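Side-chain contacts in fatty acid CoA ligase (Marinactinospora thermotolerans, PDB 6SQ8), which is a ligase of the ANL superfamily of AMP-binding enzymes, with a large N-terminal region and a smaller C-terminal AMP-binding-enzyme domain: residues A58-W61 / R62-A65; R91-A95 / A96-A100; L459-H463 / L464-H468. All blocks are in the same frame, centred on the assembly; numbering follows the deposited sequence.

Interaction 1: A58-W61 / R62-A65; sequences ANTW and RAIA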
ATOM      1  N   ALA A  58     -16.050  -6.220  -0.932  1.00 37.97           N
ATOM      2  CA  ALA A  58     -15.864  -4.852  -1.374  1.00 38.38           C
ATOM      3  C   ALA A  58     -15.506  -3.991  -0.151  1.00 36.48           C
ATOM      4  O   ALA A  58     -15.220  -4.516   0.909  1.00 36.69           O
ATOM      5  CB  ALA A  58     -17.136  -4.396  -2.049  1.00 40.20           C
ATOM      6  N   ASN A  59     -15.516  -2.663  -0.305  1.00 33.78           N
ATOM      7  CA  ASN A  59     -15.266  -1.760   0.803  1.00 32.25           C
ATOM      8  C   ASN A  59     -16.581  -1.513   1.535  1.00 31.43           C
ATOM      9  O   ASN A  59     -17.189  -0.473   1.356  1.00 37.11           O
ATOM     10  CB  ASN A  59     -14.623  -0.446   0.352  1.00 32.43           C
ATOM     11  CG  ASN A  59     -13.132  -0.567   0.106  1.00 33.05           C
ATOM     12  OD1 ASN A  59     -12.638  -1.659  -0.206  1.00 30.14           O
ATOM     13  ND2 ASN A  59     -12.420   0.545   0.259  1.00 27.72           N
ATOM     14  N   THR A  60     -16.987  -2.471   2.376  1.00 31.99           N
ATOM     15  CA  THR A  60     -18.247  -2.414   3.163  1.00 32.68           C
ATOM     16  C   THR A  60     -17.930  -2.444   4.660  1.00 30.93           C
ATOM     17  O   THR A  60     -16.908  -2.977   5.060  1.00 31.79           O
ATOM     18  CB  THR A  60     -19.151  -3.605   2.844  1.00 32.52           C
ATOM     19  OG1 THR A  60     -18.586  -4.770   3.453  1.00 33.81           O
ATOM     20  CG2 THR A  60     -19.296  -3.828   1.356  1.00 33.11           C
ATOM     21  N   TRP A  61     -18.833  -1.918   5.485  1.00 29.89           N
ATOM     22  CA  TRP A  61     -18.572  -1.845   6.903  1.00 30.47           C
ATOM     23  C   TRP A  61     -18.547  -3.239   7.534  1.00 30.15           C
ATOM     24  O   TRP A  61     -17.870  -3.463   8.529  1.00 30.08           O
ATOM     25  CB  TRP A  61     -19.581  -0.930   7.589  1.00 33.55           C
ATOM     26  CG  TRP A  61     -20.960  -1.483   7.752  1.00 34.53           C
ATOM     27  CD1 TRP A  61     -22.034  -1.259   6.946  1.00 36.90           C
ATOM     28  CD2 TRP A  61     -21.439  -2.285   8.837  1.00 37.72           C
ATOM     29  NE1 TRP A  61     -23.148  -1.872   7.448  1.00 36.82           N
ATOM     30  CE2 TRP A  61     -22.813  -2.508   8.609  1.00 38.78           C
ATOM     31  CE3 TRP A  61     -20.846  -2.848   9.974  1.00 40.05           C
ATOM     32  CZ2 TRP A  61     -23.595  -3.276   9.468  1.00 38.63           C
ATOM     33  CZ3 TRP A  61     -21.622  -3.610  10.824  1.00 39.21           C
ATOM     34  CH2 TRP A  61     -22.978  -3.815  10.573  1.00 37.34           C
ATOM     35  N   ARG A  62     -19.278  -4.182   6.954  1.00 31.42           N
ATOM     36  CA  ARG A  62     -19.294  -5.541   7.482  1.00 31.45           C
ATOM     37  C   ARG A  62     -17.931  -6.208   7.255  1.00 28.39           C
ATOM     38  O   ARG A  62     -17.521  -7.057   8.030  1.00 31.02           O
ATOM     39  CB  ARG A  62     -20.433  -6.369   6.884  1.00 34.10           C
ATOM     40  CG  ARG A  62     -21.790  -6.109   7.534  1.00 36.23           C
ATOM     41  CD  ARG A  62     -22.868  -7.000   6.917  1.00 36.05           C
ATOM     42  NE  ARG A  62     -24.194  -6.737   7.477  1.00 33.08           N
ATOM     43  CZ  ARG A  62     -24.946  -5.687   7.151  1.00 31.52           C
ATOM     44  NH1 ARG A  62     -24.536  -4.809   6.254  1.00 29.01           N
ATOM     45  NH2 ARG A  62     -26.105  -5.497   7.752  1.00 35.60           N
ATOM     46  N   ALA A  63     -17.223  -5.811   6.206  1.00 26.19           N
ATOM     47  CA  ALA A  63     -15.922  -6.403   5.906  1.00 27.86           C
ATOM     48  C   ALA A  63     -14.879  -5.979   6.950  1.00 26.76           C
ATOM     49  O   ALA A  63     -13.877  -6.686   7.160  1.00 26.05           O
ATOM     50  CB  ALA A  63     -15.485  -6.043   4.502  1.00 28.83           C
ATOM     51  N   ILE A  64     -15.103  -4.811   7.560  1.00 27.52           N
ATOM     52  CA  ILE A  64     -14.288  -4.294   8.653  1.00 29.05           C
ATOM     53  C   ILE A  64     -14.433  -5.234   9.864  1.00 30.21           C
ATOM     54  O   ILE A  64     -13.403  -5.642  10.485  1.00 31.60           O
ATOM     55  CB  ILE A  64     -14.671  -2.832   8.994  1.00 26.61           C
ATOM     56  CG1 ILE A  64     -14.295  -1.877   7.865  1.00 27.58           C
ATOM     57  CG2 ILE A  64     -14.056  -2.396  10.309  1.00 26.53           C
ATOM     58  CD1 ILE A  64     -14.675  -0.445   8.122  1.00 28.71           C
ATOM     59  N   ALA A  65     -15.700  -5.558  10.184  1.00 28.62           N
ATOM     60  CA  ALA A  65     -16.085  -6.479  11.250  1.00 25.88           C
ATOM     61  C   ALA A  65     -15.501  -7.869  10.984  1.00 26.19           C
ATOM     62  O   ALA A  65     -15.055  -8.538  11.916  1.00 27.33           O
ATOM     63  CB  ALA A  65     -17.585  -6.536  11.368  1.00 23.94           C
TER

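Interaction 2: R91-A95 / A96-A100; sequences RAIAA and ADSAA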
ATOM      1  N   ARG A  91      -4.571 -19.447  -6.005  1.00 59.20           N
ATOM      2  CA  ARG A  91      -3.280 -19.935  -5.488  1.00 58.95           C
ATOM      3  C   ARG A  91      -3.104 -19.450  -4.036  1.00 57.52           C
ATOM      4  O   ARG A  91      -2.621 -20.194  -3.179  1.00 56.61           O
ATOM      5  CB  ARG A  91      -2.121 -19.503  -6.403  1.00 55.03           C
ATOM      6  N   ALA A  92      -3.531 -18.210  -3.769  1.00 56.12           N
ATOM      7  CA  ALA A  92      -3.414 -17.585  -2.453  1.00 56.89           C
ATOM      8  C   ALA A  92      -4.231 -18.360  -1.419  1.00 57.29           C
ATOM      9  O   ALA A  92      -3.775 -18.575  -0.303  1.00 64.41           O
ATOM     10  CB  ALA A  92      -3.849 -16.142  -2.507  1.00 59.49           C
ATOM     11  N   ILE A  93      -5.438 -18.777  -1.799  1.00 59.56           N
ATOM     12  CA  ILE A  93      -6.318 -19.480  -0.868  1.00 60.14           C
ATOM     13  C   ILE A  93      -5.624 -20.773  -0.411  1.00 54.25           C
ATOM     14  O   ILE A  93      -5.618 -21.081   0.766  1.00 44.98           O
ATOM     15  CB  ILE A  93      -7.700 -19.736  -1.500  1.00 65.15           C
ATOM     16  CG1 ILE A  93      -8.416 -18.429  -1.854  1.00 65.01           C
ATOM     17  CG2 ILE A  93      -8.547 -20.608  -0.588  1.00 63.91           C
ATOM     18  CD1 ILE A  93      -9.724 -18.618  -2.583  1.00 67.11           C
ATOM     19  N   ALA A  94      -5.032 -21.501  -1.365  1.00 55.74           N
ATOM     20  CA  ALA A  94      -4.392 -22.804  -1.123  1.00 55.58           C
ATOM     21  C   ALA A  94      -3.162 -22.633  -0.227  1.00 54.04           C
ATOM     22  O   ALA A  94      -3.020 -23.319   0.784  1.00 50.17           O
ATOM     23  CB  ALA A  94      -4.018 -23.441  -2.442  1.00 55.39           C
ATOM     24  N   ALA A  95      -2.294 -21.692  -0.617  1.00 52.02           N
ATOM     25  CA  ALA A  95      -0.975 -21.504  -0.012  1.00 45.62           C
ATOM     26  C   ALA A  95      -1.098 -20.992   1.424  1.00 48.28           C
ATOM     27  O   ALA A  95      -0.186 -21.197   2.220  1.00 52.43           O
ATOM     28  CB  ALA A  95      -0.155 -20.562  -0.852  1.00 42.74           C
ATOM     29  N   ALA A  96      -2.218 -20.332   1.751  1.00 49.21           N
ATOM     30  CA  ALA A  96      -2.379 -19.663   3.051  1.00 49.41           C
ATOM     31  C   ALA A  96      -2.960 -20.618   4.094  1.00 47.41           C
ATOM     32  O   ALA A  96      -3.133 -20.217   5.250  1.00 46.55           O
ATOM     33  CB  ALA A  96      -3.267 -18.452   2.899  1.00 49.86           C
ATOM     34  N   ASP A  97      -3.262 -21.856   3.677  1.00 48.13           N
ATOM     35  CA  ASP A  97      -3.875 -22.893   4.533  1.00 52.20           C
ATOM     36  C   ASP A  97      -5.238 -22.389   5.022  1.00 45.93           C
ATOM     37  O   ASP A  97      -5.512 -22.343   6.214  1.00 40.08           O
ATOM     38  CB  ASP A  97      -2.932 -23.330   5.665  1.00 60.70           C
ATOM     39  CG  ASP A  97      -1.707 -24.107   5.183  1.00 70.18           C
ATOM     40  OD1 ASP A  97      -1.830 -24.860   4.190  1.00 82.96           O
ATOM     41  OD2 ASP A  97      -0.630 -23.953   5.794  1.00 76.96           O
ATOM     42  N   SER A  98      -6.095 -22.035   4.061  1.00 47.16           N
ATOM     43  CA  SER A  98      -7.408 -21.450   4.333  1.00 47.66           C
ATOM     44  C   SER A  98      -8.381 -22.547   4.782  1.00 41.36           C
ATOM     45  O   SER A  98      -8.572 -23.540   4.088  1.00 36.46           O
ATOM     46  CB  SER A  98      -7.945 -20.712   3.124  1.00 48.28           C
ATOM     47  OG  SER A  98      -6.907 -20.040   2.421  1.00 46.59           O
ATOM     48  N   ALA A  99      -9.008 -22.331   5.938  1.00 40.96           N
ATOM     49  CA  ALA A  99     -10.016 -23.233   6.473  1.00 46.53           C
ATOM     50  C   ALA A  99     -11.429 -22.802   6.049  1.00 52.30           C
ATOM     51  O   ALA A  99     -12.407 -23.499   6.347  1.00 56.69           O
ATOM     52  CB  ALA A  99      -9.910 -23.275   7.967  1.00 47.76           C
ATOM     53  N   ALA A 100     -11.530 -21.667   5.346  1.00 52.36           N
ATOM     54  CA  ALA A 100     -12.800 -21.088   4.981  1.00 46.74           C
ATOM     55  C   ALA A 100     -12.597 -20.051   3.881  1.00 46.23           C
ATOM     56  O   ALA A 100     -11.528 -19.466   3.764  1.00 46.90           O
ATOM     57  CB  ALA A 100     -13.448 -20.469   6.201  1.00 47.09           C
TER

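Interaction 3: L459-H463 / L464-H468; sequences LVRDH and LGDLH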
ATOM      1  N   LEU A 459      17.884  17.769 -21.523  1.00 26.17           N
ATOM      2  CA  LEU A 459      17.611  18.078 -20.139  1.00 24.49           C
ATOM      3  C   LEU A 459      18.280  17.034 -19.237  1.00 23.68           C
ATOM      4  O   LEU A 459      18.930  17.370 -18.233  1.00 22.16           O
ATOM      5  CB  LEU A 459      16.089  18.103 -19.979  1.00 24.79           C
ATOM      6  CG  LEU A 459      15.544  18.774 -18.723  1.00 25.67           C
ATOM      7  CD1 LEU A 459      16.109  20.177 -18.510  1.00 24.05           C
ATOM      8  CD2 LEU A 459      14.016  18.851 -18.818  1.00 26.77           C
ATOM      9  N   VAL A 460      18.151  15.756 -19.611  1.00 22.53           N
ATOM     10  CA  VAL A 460      18.781  14.681 -18.859  1.00 22.29           C
ATOM     11  C   VAL A 460      20.294  14.874 -18.933  1.00 22.11           C
ATOM     12  O   VAL A 460      20.977  14.746 -17.937  1.00 21.21           O
ATOM     13  CB  VAL A 460      18.356  13.282 -19.352  1.00 21.40           C
ATOM     14  CG1 VAL A 460      19.247  12.179 -18.798  1.00 19.65           C
ATOM     15  CG2 VAL A 460      16.894  12.997 -19.028  1.00 21.64           C
ATOM     16  N   ARG A 461      20.800  15.213 -20.122  1.00 24.23           N
ATOM     17  CA  ARG A 461      22.225  15.311 -20.328  1.00 24.85           C
ATOM     18  C   ARG A 461      22.810  16.425 -19.457  1.00 25.74           C
ATOM     19  O   ARG A 461      23.916  16.279 -18.984  1.00 25.72           O
ATOM     20  CB  ARG A 461      22.594  15.536 -21.793  1.00 24.85           C
ATOM     21  CG  ARG A 461      24.073  15.245 -22.078  1.00 25.44           C
ATOM     22  CD  ARG A 461      24.475  15.502 -23.525  1.00 25.90           C
ATOM     23  NE  ARG A 461      23.552  14.916 -24.494  1.00 26.12           N
ATOM     24  CZ  ARG A 461      23.579  13.652 -24.898  1.00 25.17           C
ATOM     25  NH1 ARG A 461      24.571  12.856 -24.515  1.00 24.31           N
ATOM     26  NH2 ARG A 461      22.619  13.218 -25.696  1.00 24.09           N
ATOM     27  N   ASP A 462      22.081  17.532 -19.277  1.00 29.31           N
ATOM     28  CA  ASP A 462      22.601  18.692 -18.523  1.00 34.42           C
ATOM     29  C   ASP A 462      22.667  18.363 -17.022  1.00 33.12           C
ATOM     30  O   ASP A 462      23.628  18.742 -16.356  1.00 33.22           O
ATOM     31  CB  ASP A 462      21.792  19.977 -18.756  1.00 39.87           C
ATOM     32  CG  ASP A 462      22.433  21.230 -18.145  1.00 48.12           C
ATOM     33  OD1 ASP A 462      23.684  21.277 -18.085  1.00 62.08           O
ATOM     34  OD2 ASP A 462      21.689  22.168 -17.713  1.00 50.70           O
ATOM     35  N   HIS A 463      21.651  17.653 -16.515  1.00 31.52           N
ATOM     36  CA  HIS A 463      21.452  17.442 -15.094  1.00 30.58           C
ATOM     37  C   HIS A 463      22.217  16.204 -14.617  1.00 29.53           C
ATOM     38  O   HIS A 463      22.807  16.241 -13.553  1.00 31.90           O
ATOM     39  CB  HIS A 463      19.951  17.352 -14.756  1.00 32.67           C
ATOM     40  CG  HIS A 463      19.282  18.682 -14.645  1.00 32.30           C
ATOM     41  ND1 HIS A 463      18.733  19.321 -15.734  1.00 32.37           N
ATOM     42  CD2 HIS A 463      19.071  19.496 -13.594  1.00 35.32           C
ATOM     43  CE1 HIS A 463      18.211  20.469 -15.362  1.00 35.08           C
ATOM     44  NE2 HIS A 463      18.398  20.599 -14.055  1.00 35.33           N
ATOM     45  N   LEU A 464      22.166  15.113 -15.386  1.00 29.89           N
ATOM     46  CA  LEU A 464      22.732  13.826 -14.961  1.00 30.62           C
ATOM     47  C   LEU A 464      24.037  13.457 -15.680  1.00 31.76           C
ATOM     48  O   LEU A 464      24.940  12.913 -15.060  1.00 33.55           O
ATOM     49  CB  LEU A 464      21.666  12.742 -15.118  1.00 28.73           C
ATOM     50  CG  LEU A 464      20.416  12.978 -14.274  1.00 27.38           C
ATOM     51  CD1 LEU A 464      19.373  11.881 -14.479  1.00 26.51           C
ATOM     52  CD2 LEU A 464      20.790  13.086 -12.809  1.00 26.59           C
ATOM     53  N   GLY A 465      24.154  13.734 -16.975  1.00 31.57           N
ATOM     54  CA  GLY A 465      25.380  13.391 -17.711  1.00 29.98           C
ATOM     55  C   GLY A 465      25.070  12.449 -18.847  1.00 29.56           C
ATOM     56  O   GLY A 465      23.925  12.110 -19.002  1.00 28.13           O
ATOM     57  N   ASP A 466      26.087  12.083 -19.640  1.00 31.84           N
ATOM     58  CA  ASP A 466      25.891  11.372 -20.904  1.00 32.36           C
ATOM     59  C   ASP A 466      25.263   9.988 -20.691  1.00 29.35           C
ATOM     60  O   ASP A 466      24.434   9.586 -21.475  1.00 29.89           O
ATOM     61  CB  ASP A 466      27.198  11.217 -21.683  1.00 38.31           C
ATOM     62  CG  ASP A 466      27.740  12.479 -22.357  1.00 40.55           C
ATOM     63  OD1 ASP A 466      26.941  13.185 -23.039  1.00 38.56           O
ATOM     64  OD2 ASP A 466      28.984  12.723 -22.210  1.00 37.14           O
ATOM     65  N   LEU A 467      25.678   9.257 -19.652  1.00 28.61           N
ATOM     66  CA  LEU A 467      25.299   7.865 -19.493  1.00 28.88           C
ATOM     67  C   LEU A 467      23.801   7.725 -19.230  1.00 28.06           C
ATOM     68  O   LEU A 467      23.202   6.704 -19.609  1.00 28.40           O
ATOM     69  CB  LEU A 467      26.065   7.262 -18.318  1.00 32.95           C
ATOM     70  CG  LEU A 467      27.560   7.020 -18.515  1.00 36.16           C
ATOM     71  CD1 LEU A 467      28.152   6.368 -17.276  1.00 39.01           C
ATOM     72  CD2 LEU A 467      27.821   6.128 -19.711  1.00 38.14           C
ATOM     73  N   HIS A 468      23.218   8.744 -18.583  1.00 25.59           N
ATOM     74  CA  HIS A 468      21.808   8.722 -18.168  1.00 25.06           C
ATOM     75  C   HIS A 468      20.835   9.039 -19.300  1.00 22.53           C
ATOM     76  O   HIS A 468      19.647   8.837 -19.139  1.00 21.73           O
ATOM     77  CB  HIS A 468      21.578   9.707 -17.018  1.00 25.64           C
ATOM     78  CG  HIS A 468      22.317   9.311 -15.786  1.00 26.57           C
ATOM     79  ND1 HIS A 468      23.674   9.553 -15.642  1.00 27.44           N
ATOM     80  CD2 HIS A 468      21.903   8.692 -14.664  1.00 24.63           C
ATOM     81  CE1 HIS A 468      24.059   9.120 -14.465  1.00 27.30           C
ATOM     82  NE2 HIS A 468      22.989   8.575 -13.862  1.00 27.56           N
TER

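Interaction 1: A58-W61 / R62-A65
Trp61 and Arg62 show how sequence neighbours at a helix start can fold their side chains over one another. The indole swings back because its CG lies between the backbone N and the carbonyl carbon (chi1 74°). Arg62 runs extended from CG to NE across one face of the indole. Arg62 CG sits 3.8 Å from the centroid of the six-membered Trp61 ring and almost on its normal, a CH-pi contact. Farther out, Arg62 CZ comes within 3.6 Å of Trp61 CZ2, which lies over one face of the guanidinium; the two planes are inclined by 44°, so the groups do not stack flat. Gln34 of helix 28-44 touches both side chains.

The polar half of the contact is an N-cap. With chi1 at 73°, Thr60 turns OG1 toward the first turn, where it accepts from Ala63 N at 3.2 Å; a weak bond from the same Ala63 N to Thr60 O, 3.1 Å, accompanies it. Thr60 OG1 is also hydrogen-bonded to Glu104 OE2, while Glu104 OE1 accepts a hydrogen bond from Ala58 N. One hydroxyl thus caps a helix amide and binds a carboxylate from a neighbouring part of the fold. The negative charge of Glu104 beside the helix N terminus would probably be electrostatically favourable, and the bond to Glu104 OE2, with that from Ala63 N, would restrain the hydroxyl's rotation.

Interaction 2: R91-A95 / A96-A100
Ala96, Ile93 and Ser98 carry a textbook helix ending in which the chain doubles back on the last turn of helix 86-95 and leaves as strand 98-103. Ala96 N still follows the helical pattern, giving a weak bond to Ala92 O at 3.1 Å, and its methyl packs on Phe160 of strand 155-160. The next residue, Asp97, takes positive phi (61°), and two bonds then return to the helix. Asp97 N donates to Ala94 O at 3.3 Å, and Ser98 N reaches Ile93 O in a long, weak bond of 3.5 Å; together they make a Schellman motif.

Alongside this backbone frame, Ile93 turns its CG2 branch, anti to the backbone N, to within 3.8 Å of Ser98 CB. Both side chains also rest on Ala54 of strand 52-56. The modelled separation of Ser98 OG and Ile93 O is implausibly short, so the hydroxyl's exact position is doubtful.

Ala96 O is hydrogen-bonded to His76 NE2. In chemical terms, the departing chain supplies donors to carbonyls of the final turn, Asp97 N serving Ala94 O and Ser98 N only weakly Ile93 O, while apolar contacts with Ala54 and Phe160 join the turn to two strands.

Interaction 3: L459-H463 / L464-H468
Arg461 and Asp466 meet through the edge of the guanidinium, and neither of its faces has a partner within the two segments. Arg461 NH1 donates to Asp466 OD1 at 2.8 Å, a salt bridge lying practically in the guanidinium plane. The carboxylate is turned 52° against that plane and accepts the bond on the anti side of OD1, with the donor somewhat out of its own plane. The arginine gets there by running anti from its backbone N and then bending at chi3 (-48°), which carries NH1 to the carboxylate. Arg461 CD, placed by the earlier torsions, lies 3.4 Å from the same Asp466 OD1.

The imidazole of His463 likewise works from its edge, reaching back one helical turn: His463 ND1 donates to Leu459 O at 3.2 Å. His463 N donates to Leu459 O as well, and the two donors approach from opposite faces of the carbonyl. This would restrain the ring's rotation and is consistent with a proton on ND1.

The helix ends at Leu464 N, which bonds straight to Val460 O at 2.8 Å, and Gly465 N adds a weak second bond to the same oxygen, Val460 O, at 3.5 Å. Gly465 has positive phi and no CB to press against Leu464 O, so the chain can turn here.

On the apolar side, Val460 CG1 lies 4.3 Å from Leu464 CD1 and 3.8 Å from His468 CB. Both Val460 and Leu464 pack against helix 409-418, on Leu416 and on Val412 and Val415 respectively. The turn is therefore two-sided: apolar branches pack it against helix 409-418, while its outer rim carries an exposed ion pair, whose electrostatic gain is probably reduced by solvent.

From the N terminus, the three contacts follow one another in series, with none nested or crossing. Interaction 1 closes the short loop between strand 52-56 and helix 61-72. Interaction 2, with its centre about 21 Å from that of interaction 1, closes the turn between helix 86-95 and strand 98-103. Strands 52-56 and 98-103 are neighbours in one parallel sheet, so a helix start and a helix end are set around the same framework. Interaction 3 belongs to the C-terminal domain, where it ends helix 453-463 ahead of strand 472-475; its centre is about 49 Å from either of the others, across the centre of the chain.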